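PDB 5T3U: PTS system, IIA component from Streptococcus pneumoniae serotype 4, which probably relays a phosphoryl group from HPr to its IIB partner in the sugar phosphotransferase system associated with the pneumococcal fucose-utilization operon. Local coordinates for residues Asn36-Arg40 against Glu63-Asn68; Phe53-Lys58 against Val85-Phe90; Ile72-Ile78 against Val96-Phe102. All blocks are in the same frame, centred on the assembly; numbering follows the deposited sequence.

Contact 1: residues Asn36-Arg40 against Glu63-Asn68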
loop_
_atom_site.group_PDB
_atom_site.type_symbol
_atom_site.label_atom_id
_atom_site.label_comp_id
_atom_site.label_asym_id
_atom_site.label_seq_id
_atom_site.Cartn_x
_atom_site.Cartn_y
_atom_site.Cartn_z
ATOM N N ASN A 36 18.813 7.975 -3.368
ATOM C CA ASN A 36 19.133 6.668 -3.926
ATOM C C ASN A 36 20.088 5.777 -3.120
ATOM O O ASN A 36 20.076 4.572 -3.260
ATOM C CB ASN A 36 19.802 6.932 -5.288
ATOM C CG ASN A 36 19.404 5.945 -6.317
ATOM O OD1 ASN A 36 18.293 5.402 -6.280
ATOM N ND2 ASN A 36 20.300 5.707 -7.288
ATOM N N ASP A 37 20.939 6.370 -2.304
ATOM C CA ASP A 37 21.804 5.579 -1.447
ATOM C C ASP A 37 21.073 5.092 -0.191
ATOM O O ASP A 37 21.666 4.366 0.597
ATOM C CB ASP A 37 23.056 6.379 -1.039
ATOM C CG ASP A 37 22.707 7.681 -0.348
ATOM O OD1 ASP A 37 21.617 8.222 -0.622
ATOM O OD2 ASP A 37 23.523 8.183 0.462
ATOM N N ARG A 38 19.822 5.522 0.028
ATOM C CA ARG A 38 19.051 5.075 1.219
ATOM C C ARG A 38 17.758 4.343 0.869
ATOM O O ARG A 38 17.350 3.435 1.572
ATOM C CB ARG A 38 18.676 6.248 2.138
ATOM C CG ARG A 38 19.798 7.136 2.559
ATOM C CD ARG A 38 20.900 6.383 3.304
ATOM N NE ARG A 38 20.433 5.596 4.457
ATOM C CZ ARG A 38 20.228 6.076 5.685
ATOM N NH1 ARG A 38 20.405 7.364 5.950
ATOM N NH2 ARG A 38 19.826 5.263 6.664
ATOM N N VAL A 39 17.092 4.772 -0.194
ATOM C CA VAL A 39 15.784 4.236 -0.578
ATOM C C VAL A 39 15.664 4.112 -2.067
ATOM O O VAL A 39 16.047 5.028 -2.827
ATOM C CB VAL A 39 14.593 5.128 -0.059
ATOM C CG1 VAL A 39 13.238 4.479 -0.408
ATOM C CG2 VAL A 39 14.699 5.351 1.453
ATOM N N ARG A 40 15.152 2.959 -2.488
ATOM C CA ARG A 40 14.920 2.691 -3.915
ATOM C C ARG A 40 13.599 1.988 -4.138
ATOM O O ARG A 40 13.080 1.330 -3.235
ATOM C CB ARG A 40 16.060 1.822 -4.484
ATOM C CG ARG A 40 17.371 2.613 -4.609
ATOM C CD ARG A 40 18.444 1.765 -5.301
ATOM N NE ARG A 40 19.763 2.327 -5.021
ATOM C CZ ARG A 40 20.884 1.952 -5.633
ATOM N NH1 ARG A 40 20.851 1.019 -6.584
ATOM N NH2 ARG A 40 22.031 2.541 -5.306
ATOM N N GLU A 63 23.610 -2.881 -4.119
ATOM C CA GLU A 63 24.046 -1.488 -4.088
ATOM C C GLU A 63 23.626 -0.718 -2.840
ATOM O O GLU A 63 24.351 0.148 -2.353
ATOM C CB GLU A 63 23.634 -0.766 -5.366
ATOM C CG GLU A 63 24.500 -1.205 -6.537
ATOM C CD GLU A 63 23.903 -0.863 -7.886
ATOM O OE1 GLU A 63 24.073 -1.693 -8.808
ATOM O OE2 GLU A 63 23.270 0.214 -8.029
ATOM N N LEU A 64 22.475 -1.071 -2.287
ATOM C CA LEU A 64 22.023 -0.463 -1.055
ATOM C C LEU A 64 22.921 -0.949 0.075
ATOM O O LEU A 64 23.231 -0.186 0.983
ATOM C CB LEU A 64 20.522 -0.736 -0.818
ATOM C CG LEU A 64 19.555 0.205 -1.582
ATOM C CD1 LEU A 64 18.079 -0.241 -1.471
ATOM C CD2 LEU A 64 19.695 1.686 -1.138
ATOM N N LEU A 65 23.363 -2.203 0.012
ATOM C CA LEU A 65 24.303 -2.724 1.025
ATOM C C LEU A 65 25.710 -2.096 0.998
ATOM O O LEU A 65 26.460 -2.187 2.008
ATOM C CB LEU A 65 24.373 -4.265 1.032
ATOM C CG LEU A 65 23.153 -5.053 1.543
ATOM C CD1 LEU A 65 23.189 -6.508 1.023
ATOM C CD2 LEU A 65 23.015 -5.008 3.073
ATOM N N ASP A 66 26.061 -1.437 -0.106
ATOM C CA ASP A 66 27.334 -0.719 -0.152
ATOM C C ASP A 66 27.310 0.498 0.751
ATOM O O ASP A 66 28.370 0.966 1.153
ATOM C CB ASP A 66 27.700 -0.248 -1.561
ATOM C CG ASP A 66 27.968 -1.379 -2.510
ATOM O OD1 ASP A 66 28.491 -2.431 -2.081
ATOM O OD2 ASP A 66 27.648 -1.210 -3.718
ATOM N N SER A 67 26.096 1.007 1.042
ATOM C CA SER A 67 25.884 2.275 1.763
ATOM C C SER A 67 25.131 2.138 3.062
ATOM O O SER A 67 24.923 3.134 3.758
ATOM C CB SER A 67 25.028 3.226 0.915
ATOM O OG SER A 67 25.735 3.661 -0.216
ATOM N N ASN A 68 24.668 0.936 3.366
ATOM C CA ASN A 68 23.852 0.737 4.553
ATOM C C ASN A 68 24.273 -0.569 5.149
ATOM O O ASN A 68 24.607 -1.469 4.403
ATOM C CB ASN A 68 22.349 0.653 4.174
ATOM C CG ASN A 68 21.836 1.900 3.524
ATOM O OD1 ASN A 68 21.806 2.005 2.296
ATOM N ND2 ASN A 68 21.446 2.864 4.328
HETATM O O HOH W 1 24.507 2.598 -6.575
#

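Contact 2: residues Phe53-Lys58 against Val85-Phe90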
loop_
_atom_site.group_PDB
_atom_site.type_symbol
_atom_site.label_atom_id
_atom_site.label_comp_id
_atom_site.label_asym_id
_atom_site.label_seq_id
_atom_site.Cartn_x
_atom_site.Cartn_y
_atom_site.Cartn_z
ATOM N N PHE A 53 14.045 -8.890 -14.594
ATOM C CA PHE A 53 13.660 -8.290 -13.311
ATOM C C PHE A 53 14.568 -8.758 -12.145
ATOM O O PHE A 53 15.037 -7.968 -11.317
ATOM C CB PHE A 53 12.181 -8.609 -13.034
ATOM C CG PHE A 53 11.736 -8.294 -11.626
ATOM C CD1 PHE A 53 11.643 -9.305 -10.676
ATOM C CD2 PHE A 53 11.439 -6.984 -11.249
ATOM C CE1 PHE A 53 11.256 -9.017 -9.370
ATOM C CE2 PHE A 53 11.022 -6.682 -9.941
ATOM C CZ PHE A 53 10.929 -7.691 -9.000
ATOM N N GLU A 54 14.774 -10.068 -12.094
ATOM C CA GLU A 54 15.610 -10.753 -11.122
ATOM C C GLU A 54 16.978 -10.085 -10.878
ATOM O O GLU A 54 17.398 -9.895 -9.735
ATOM C CB GLU A 54 15.796 -12.153 -11.688
ATOM C CG GLU A 54 16.495 -13.107 -10.888
ATOM C CD GLU A 54 17.990 -13.000 -11.040
ATOM O OE1 GLU A 54 18.567 -13.154 -12.166
ATOM O OE2 GLU A 54 18.563 -12.767 -9.980
ATOM N N HIS A 55 17.698 -9.736 -11.933
ATOM C CA HIS A 55 19.015 -9.189 -11.673
ATOM C C HIS A 55 19.017 -7.703 -11.358
ATOM O O HIS A 55 19.873 -7.236 -10.615
ATOM C CB HIS A 55 20.083 -9.629 -12.692
ATOM C CG HIS A 55 19.699 -9.400 -14.112
ATOM N ND1 HIS A 55 19.540 -8.135 -14.644
ATOM C CD2 HIS A 55 19.502 -10.271 -15.135
ATOM C CE1 HIS A 55 19.209 -8.239 -15.924
ATOM N NE2 HIS A 55 19.185 -9.522 -16.246
ATOM N N TYR A 56 18.015 -6.986 -11.861
ATOM C CA TYR A 56 17.764 -5.607 -11.448
ATOM C C TYR A 56 17.531 -5.554 -9.968
ATOM O O TYR A 56 18.105 -4.707 -9.276
ATOM C CB TYR A 56 16.499 -5.044 -12.093
ATOM C CG TYR A 56 16.574 -4.714 -13.549
ATOM C CD1 TYR A 56 17.770 -4.294 -14.152
ATOM C CD2 TYR A 56 15.416 -4.782 -14.336
ATOM C CE1 TYR A 56 17.805 -3.971 -15.540
ATOM C CE2 TYR A 56 15.435 -4.467 -15.684
ATOM C CZ TYR A 56 16.622 -4.065 -16.284
ATOM O OH TYR A 56 16.585 -3.757 -17.627
ATOM N N PHE A 57 16.668 -6.462 -9.501
ATOM C CA PHE A 57 16.372 -6.641 -8.081
ATOM C C PHE A 57 17.621 -6.916 -7.239
ATOM O O PHE A 57 17.863 -6.253 -6.229
ATOM C CB PHE A 57 15.324 -7.756 -7.852
ATOM C CG PHE A 57 14.889 -7.859 -6.420
ATOM C CD1 PHE A 57 13.760 -7.194 -5.975
ATOM C CD2 PHE A 57 15.644 -8.566 -5.502
ATOM C CE1 PHE A 57 13.384 -7.244 -4.620
ATOM C CE2 PHE A 57 15.285 -8.623 -4.163
ATOM C CZ PHE A 57 14.141 -7.946 -3.727
ATOM N N LYS A 58 18.392 -7.928 -7.651
ATOM C CA LYS A 58 19.619 -8.293 -6.964
ATOM C C LYS A 58 20.540 -7.089 -6.874
ATOM O O LYS A 58 21.059 -6.788 -5.812
ATOM C CB LYS A 58 20.308 -9.479 -7.666
ATOM C CG LYS A 58 21.669 -9.896 -7.054
ATOM C CD LYS A 58 22.370 -10.961 -7.947
ATOM C CE LYS A 58 23.600 -11.596 -7.258
ATOM N NZ LYS A 58 24.596 -10.546 -6.822
ATOM N N VAL A 85 11.529 -13.649 -5.680
ATOM C CA VAL A 85 12.900 -13.310 -6.001
ATOM C C VAL A 85 13.696 -12.898 -4.748
ATOM O O VAL A 85 14.813 -13.409 -4.509
ATOM C CB VAL A 85 12.939 -12.236 -7.125
ATOM C CG1 VAL A 85 14.312 -11.635 -7.289
ATOM C CG2 VAL A 85 12.488 -12.832 -8.461
ATOM N N ALA A 86 13.128 -12.005 -3.936
ATOM C CA ALA A 86 13.804 -11.549 -2.721
ATOM C C ALA A 86 14.188 -12.728 -1.815
ATOM O O ALA A 86 15.325 -12.808 -1.309
ATOM C CB ALA A 86 12.934 -10.571 -1.959
ATOM N N LEU A 87 13.221 -13.608 -1.566
ATOM C CA LEU A 87 13.425 -14.712 -0.657
ATOM C C LEU A 87 14.483 -15.696 -1.203
ATOM O O LEU A 87 15.351 -16.144 -0.456
ATOM C CB LEU A 87 12.106 -15.445 -0.374
ATOM C CG LEU A 87 12.175 -16.540 0.701
ATOM C CD1 LEU A 87 12.495 -15.999 2.077
ATOM C CD2 LEU A 87 10.863 -17.335 0.756
ATOM N N SER A 88 14.422 -16.004 -2.497
ATOM C CA SER A 88 15.370 -16.960 -3.045
ATOM C C SER A 88 16.773 -16.376 -3.079
ATOM O O SER A 88 17.724 -17.043 -2.675
ATOM C CB SER A 88 14.921 -17.498 -4.406
ATOM O OG SER A 88 14.208 -18.719 -4.231
ATOM N N ARG A 89 16.886 -15.114 -3.513
ATOM C CA ARG A 89 18.184 -14.498 -3.684
ATOM C C ARG A 89 18.883 -14.202 -2.353
ATOM O O ARG A 89 20.103 -14.382 -2.244
ATOM C CB ARG A 89 18.093 -13.258 -4.594
ATOM C CG ARG A 89 19.418 -12.560 -4.839
ATOM C CD ARG A 89 20.442 -13.493 -5.519
ATOM N NE ARG A 89 20.171 -13.639 -6.943
ATOM C CZ ARG A 89 20.970 -14.261 -7.809
ATOM N NH1 ARG A 89 22.106 -14.846 -7.398
ATOM N NH2 ARG A 89 20.634 -14.305 -9.091
ATOM N N PHE A 90 18.124 -13.795 -1.336
ATOM C CA PHE A 90 18.709 -13.370 -0.058
ATOM C C PHE A 90 18.294 -14.201 1.145
ATOM O O PHE A 90 18.385 -13.737 2.282
ATOM C CB PHE A 90 18.453 -11.864 0.161
ATOM C CG PHE A 90 19.065 -10.996 -0.932
ATOM C CD1 PHE A 90 20.450 -10.793 -0.983
ATOM C CD2 PHE A 90 18.277 -10.446 -1.926
ATOM C CE1 PHE A 90 21.032 -10.022 -1.991
ATOM C CE2 PHE A 90 18.842 -9.675 -2.950
ATOM C CZ PHE A 90 20.225 -9.461 -2.976
#

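Contact 3: residues Ile72-Ile78 against Val96-Phe102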
loop_
_atom_site.group_PDB
_atom_site.type_symbol
_atom_site.label_atom_id
_atom_site.label_comp_id
_atom_site.label_asym_id
_atom_site.label_seq_id
_atom_site.Cartn_x
_atom_site.Cartn_y
_atom_site.Cartn_z
ATOM N N ILE A 72 15.963 -3.402 4.402
ATOM C CA ILE A 72 14.619 -3.960 4.449
ATOM C C ILE A 72 14.022 -3.877 3.047
ATOM O O ILE A 72 13.990 -2.823 2.425
ATOM C CB ILE A 72 13.733 -3.262 5.527
ATOM C CG1 ILE A 72 14.422 -3.365 6.895
ATOM C CG2 ILE A 72 12.296 -3.927 5.639
ATOM C CD1 ILE A 72 13.733 -2.561 7.960
ATOM N N VAL A 73 13.627 -5.035 2.534
ATOM C CA VAL A 73 12.890 -5.142 1.303
ATOM C C VAL A 73 11.402 -5.182 1.667
ATOM O O VAL A 73 10.958 -6.044 2.461
ATOM C CB VAL A 73 13.285 -6.436 0.521
ATOM C CG1 VAL A 73 12.517 -6.541 -0.794
ATOM C CG2 VAL A 73 14.791 -6.471 0.248
ATOM N N LEU A 74 10.646 -4.247 1.104
ATOM C CA LEU A 74 9.177 -4.257 1.228
ATOM C C LEU A 74 8.610 -4.762 -0.078
ATOM O O LEU A 74 8.957 -4.246 -1.152
ATOM C CB LEU A 74 8.643 -2.860 1.524
ATOM C CG LEU A 74 9.158 -2.169 2.793
ATOM C CD1 LEU A 74 8.450 -0.805 2.942
ATOM C CD2 LEU A 74 9.002 -3.036 4.056
ATOM N N THR A 75 7.774 -5.795 -0.005
ATOM C CA THR A 75 7.133 -6.301 -1.219
ATOM C C THR A 75 5.597 -6.234 -1.098
ATOM O O THR A 75 5.042 -6.196 0.005
ATOM C CB THR A 75 7.555 -7.739 -1.533
ATOM O OG1 THR A 75 7.060 -8.579 -0.495
ATOM C CG2 THR A 75 9.128 -7.861 -1.652
ATOM N N ASP A 76 4.938 -6.215 -2.250
ATOM C CA ASP A 76 3.511 -5.935 -2.304
ATOM C C ASP A 76 2.641 -7.038 -1.714
ATOM O O ASP A 76 1.706 -6.747 -0.978
ATOM C CB ASP A 76 3.056 -5.524 -3.725
ATOM C CG ASP A 76 3.553 -6.471 -4.839
ATOM O OD1 ASP A 76 4.392 -7.375 -4.584
ATOM O OD2 ASP A 76 3.112 -6.261 -6.005
ATOM N N LEU A 77 2.968 -8.296 -2.016
ATOM C CA LEU A 77 2.224 -9.408 -1.466
ATOM C C LEU A 77 3.016 -10.740 -1.518
ATOM O O LEU A 77 3.898 -10.918 -2.367
ATOM C CB LEU A 77 0.867 -9.523 -2.180
ATOM C CG LEU A 77 0.754 -10.182 -3.546
ATOM C CD1 LEU A 77 -0.708 -10.123 -4.032
ATOM C CD2 LEU A 77 1.681 -9.588 -4.610
ATOM N N ILE A 78 2.692 -11.658 -0.611
ATOM C CA ILE A 78 3.259 -12.998 -0.622
ATOM C C ILE A 78 2.958 -13.740 -1.954
ATOM O O ILE A 78 1.874 -13.628 -2.519
ATOM C CB ILE A 78 2.805 -13.817 0.631
ATOM C CG1 ILE A 78 3.705 -15.054 0.874
ATOM C CG2 ILE A 78 1.320 -14.228 0.534
ATOM C CD1 ILE A 78 5.094 -14.741 1.457
ATOM N N VAL A 96 19.595 -8.698 5.253
ATOM C CA VAL A 96 18.454 -8.342 4.396
ATOM C C VAL A 96 17.179 -8.892 4.992
ATOM O O VAL A 96 17.019 -10.107 5.105
ATOM C CB VAL A 96 18.609 -8.873 2.960
ATOM C CG1 VAL A 96 17.326 -8.618 2.134
ATOM C CG2 VAL A 96 19.822 -8.241 2.283
ATOM N N ASP A 97 16.281 -7.986 5.380
ATOM C CA ASP A 97 14.959 -8.391 5.821
ATOM C C ASP A 97 13.924 -8.225 4.724
ATOM O O ASP A 97 14.078 -7.377 3.853
ATOM C CB ASP A 97 14.538 -7.614 7.069
ATOM C CG ASP A 97 15.261 -8.098 8.300
ATOM O OD1 ASP A 97 15.152 -9.310 8.593
ATOM O OD2 ASP A 97 15.963 -7.277 8.941
ATOM N N ILE A 98 12.875 -9.049 4.787
ATOM C CA ILE A 98 11.794 -9.013 3.794
ATOM C C ILE A 98 10.444 -8.925 4.501
ATOM O O ILE A 98 10.078 -9.835 5.244
ATOM C CB ILE A 98 11.807 -10.258 2.855
ATOM C CG1 ILE A 98 13.209 -10.454 2.225
ATOM C CG2 ILE A 98 10.686 -10.107 1.775
ATOM C CD1 ILE A 98 13.403 -11.796 1.548
ATOM N N VAL A 99 9.721 -7.820 4.293
ATOM C CA VAL A 99 8.378 -7.657 4.882
ATOM C C VAL A 99 7.402 -7.488 3.728
ATOM O O VAL A 99 7.568 -6.598 2.892
ATOM C CB VAL A 99 8.294 -6.474 5.890
ATOM C CG1 VAL A 99 6.892 -6.361 6.508
ATOM C CG2 VAL A 99 9.311 -6.654 7.008
ATOM N N THR A 100 6.409 -8.371 3.654
ATOM C CA THR A 100 5.482 -8.306 2.540
ATOM C C THR A 100 4.140 -7.650 2.939
ATOM O O THR A 100 3.911 -7.389 4.114
ATOM C CB THR A 100 5.264 -9.688 1.842
ATOM O OG1 THR A 100 4.563 -9.465 0.617
ATOM C CG2 THR A 100 4.431 -10.601 2.682
ATOM N N GLY A 101 3.277 -7.377 1.962
ATOM C CA GLY A 101 1.963 -6.783 2.267
ATOM C C GLY A 101 2.029 -5.377 2.854
ATOM O O GLY A 101 1.104 -4.957 3.572
ATOM N N PHE A 102 3.094 -4.627 2.532
ATOM C CA PHE A 102 3.319 -3.312 3.139
ATOM C C PHE A 102 2.230 -2.276 2.844
ATOM O O PHE A 102 1.554 -2.334 1.801
ATOM C CB PHE A 102 4.701 -2.733 2.746
ATOM C CG PHE A 102 4.767 -2.130 1.356
ATOM C CD1 PHE A 102 5.159 -2.900 0.260
ATOM C CD2 PHE A 102 4.495 -0.785 1.152
ATOM C CE1 PHE A 102 5.235 -2.335 -1.045
ATOM C CE2 PHE A 102 4.557 -0.218 -0.128
ATOM C CZ PHE A 102 4.939 -0.998 -1.230
HETATM O O HOH W 2 0.757 -4.429 -0.052
#

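Contact 1: residues Asn36-Arg40 against Glu63-Asn68
In the beta-alpha-beta crossover that runs from strand 39-44 through helix 50-65 to strand 68-75, Arg40 near the start of the first strand meets Glu63 and Leu64 toward the C-terminal end of the helix. The Arg40 side chain leaves the backbone on the side away from its carbonyl carbon and stays extended from CG to NE (chi2 -175°), a reach that carries the guanidinium past Leu64 to Glu63. NH1 of Arg40 forms a salt bridge with OE2 of Glu63 at 2.9 Å, and the N-H points almost straight at the oxygen (176°). This bond lies in the guanidinium plane but meets the carboxylate from above, for the two flat groups are turned 68° apart. A water joins the same pair by a second route, accepting from Arg40 NH2 at 2.8 Å and donating to Glu63 OE2. At another edge position, NE of Arg40 donates to the carbonyl O of Asn36 at 2.9 Å, again in the guanidinium plane, so bonds at several edge positions fix the rotation of the group. Arginine suits a place where one planar head must serve acceptors on both loop and helix.

Leu64 runs antiparallel to the Arg40 chain, its CG 4.2 Å from Arg40 CD, and its CD2 lies 3.6 Å from Asn36 O; a branched apolar residue fits this buried turn. Beyond it, CB of Ser67 packs 3.6 Å from the carbonyl O of Asp37, while the Asn68 side chain settles near Arg38, whose guanidinium is paired with Asp115. Gln60 of the same helix also accepts from Arg40 NH1, Leu64 rests on Val71 of strand 68-75, and strand 7-16 lies between the two strands joined by the crossover.

Contact 2: residues Phe53-Lys58 against Val85-Phe90
Phe57 sends its ring away from its own backbone N (chi1 -174°) and toward helix segment 85-90, where it packs on Val85 and Ala86. Arg89 starts out in the same sense but folds back at its next two torsions (chi2 60°), which brings its guanidinium round to Glu54. CZ of Phe57 comes to 3.4 Å from CB of Ala86, a close approach that the small methyl of alanine suits, and CD2 of Phe57 lies 3.8 Å from CG1 of Val85. The rings of Phe57 and Phe90 meet at their edges, with CE2 of each 3.9 Å from the other, and are not stacked. Val85 extends the apolar seam with CG2 at the edge of the Phe53 ring.

Toward the surface the seam gives way to charge. NH2 of Arg89 makes a salt bridge to OE2 of Glu54 at 2.7 Å, reaching the oxygen from above the carboxylate plane. Lys58 lays its methylenes over the guanidinium, CD 3.5 Å above its centre, and carries its ammonium on to Asp62; the two acids probably offset the neighbouring positive charges.

The segments 53-58 and 85-90 cross at -63°, as parts of helices 50-65 and 81-90. Beneath them Phe57 reaches Leu12, Ala14 and Leu42 of the sheet, Ala86 rests on Ile98, and Phe90 on Val96.

Contact 3: residues Ile72-Ile78 against Val96-Phe102
Val73 is held through both its backbone N and its backbone O: the N donates to Asp97 O at 2.7 Å, and the O accepts from Val99 N at 2.8 Å along a nearly straight line. Thr75 N then donates to Val99 O at 3.0 Å, completing the alternating pattern of parallel strands. Leu74 and Val99 point the same way, CD2 of Leu74 4.0 Å from CB of Val99. Beta-branched Val73, Ile98 and Val99 suit the extended backbone. Farther along, Thr75 OG1 and Thr100 OG1 share a hydrogen bond of 2.9 Å. Gly101 then turns with a positive phi (65°), readily adopted by glycine, and Phe102 swings back to set its ring edge against the Thr75 carbonyl, CD1 to O 3.3 Å. A water bridges the carbonyl oxygens of Asp76 and Phe102.

In the second shell, Asn83 donates to Thr75 OG1, His16 N to Asp76 OD2, while Leu107 and Leu110 back Leu74. Val99 and Thr100 pair antiparallel with a strand of the second subunit, continuing the sheet across the interface. Two parallel strands joined through helix 81-90 make the classic beta-alpha-beta unit of an open alpha/beta sheet, as in mannose-type IIA domains.

In the fold
Contacts 1 and 2 both draw on helix 50-65, toward its C-terminal end and in its N-terminal half respectively; their centres are 15 Å apart and their nearest atoms about 5 Å, so they do not touch. Contact 3 lies under contact 2, with centres 12 Å apart: Phe57 CZ packs 3.6 Å from Val73 CG1, and Phe90 CB lies 4.0 Å from Val96 CG1, seating the helix pair on the sheet. Contact 1 meets contact 3 through Leu65 CD1 and Val96 CG2, 4.0 Å apart. Contact 1 lies where strand 39-44 begins, whereas contact 3 reaches the C-terminal strand ends, the side where phosphoryl transfer probably occurs in IIA domains of this family. Contacts 2 and 3 also touch the second subunit.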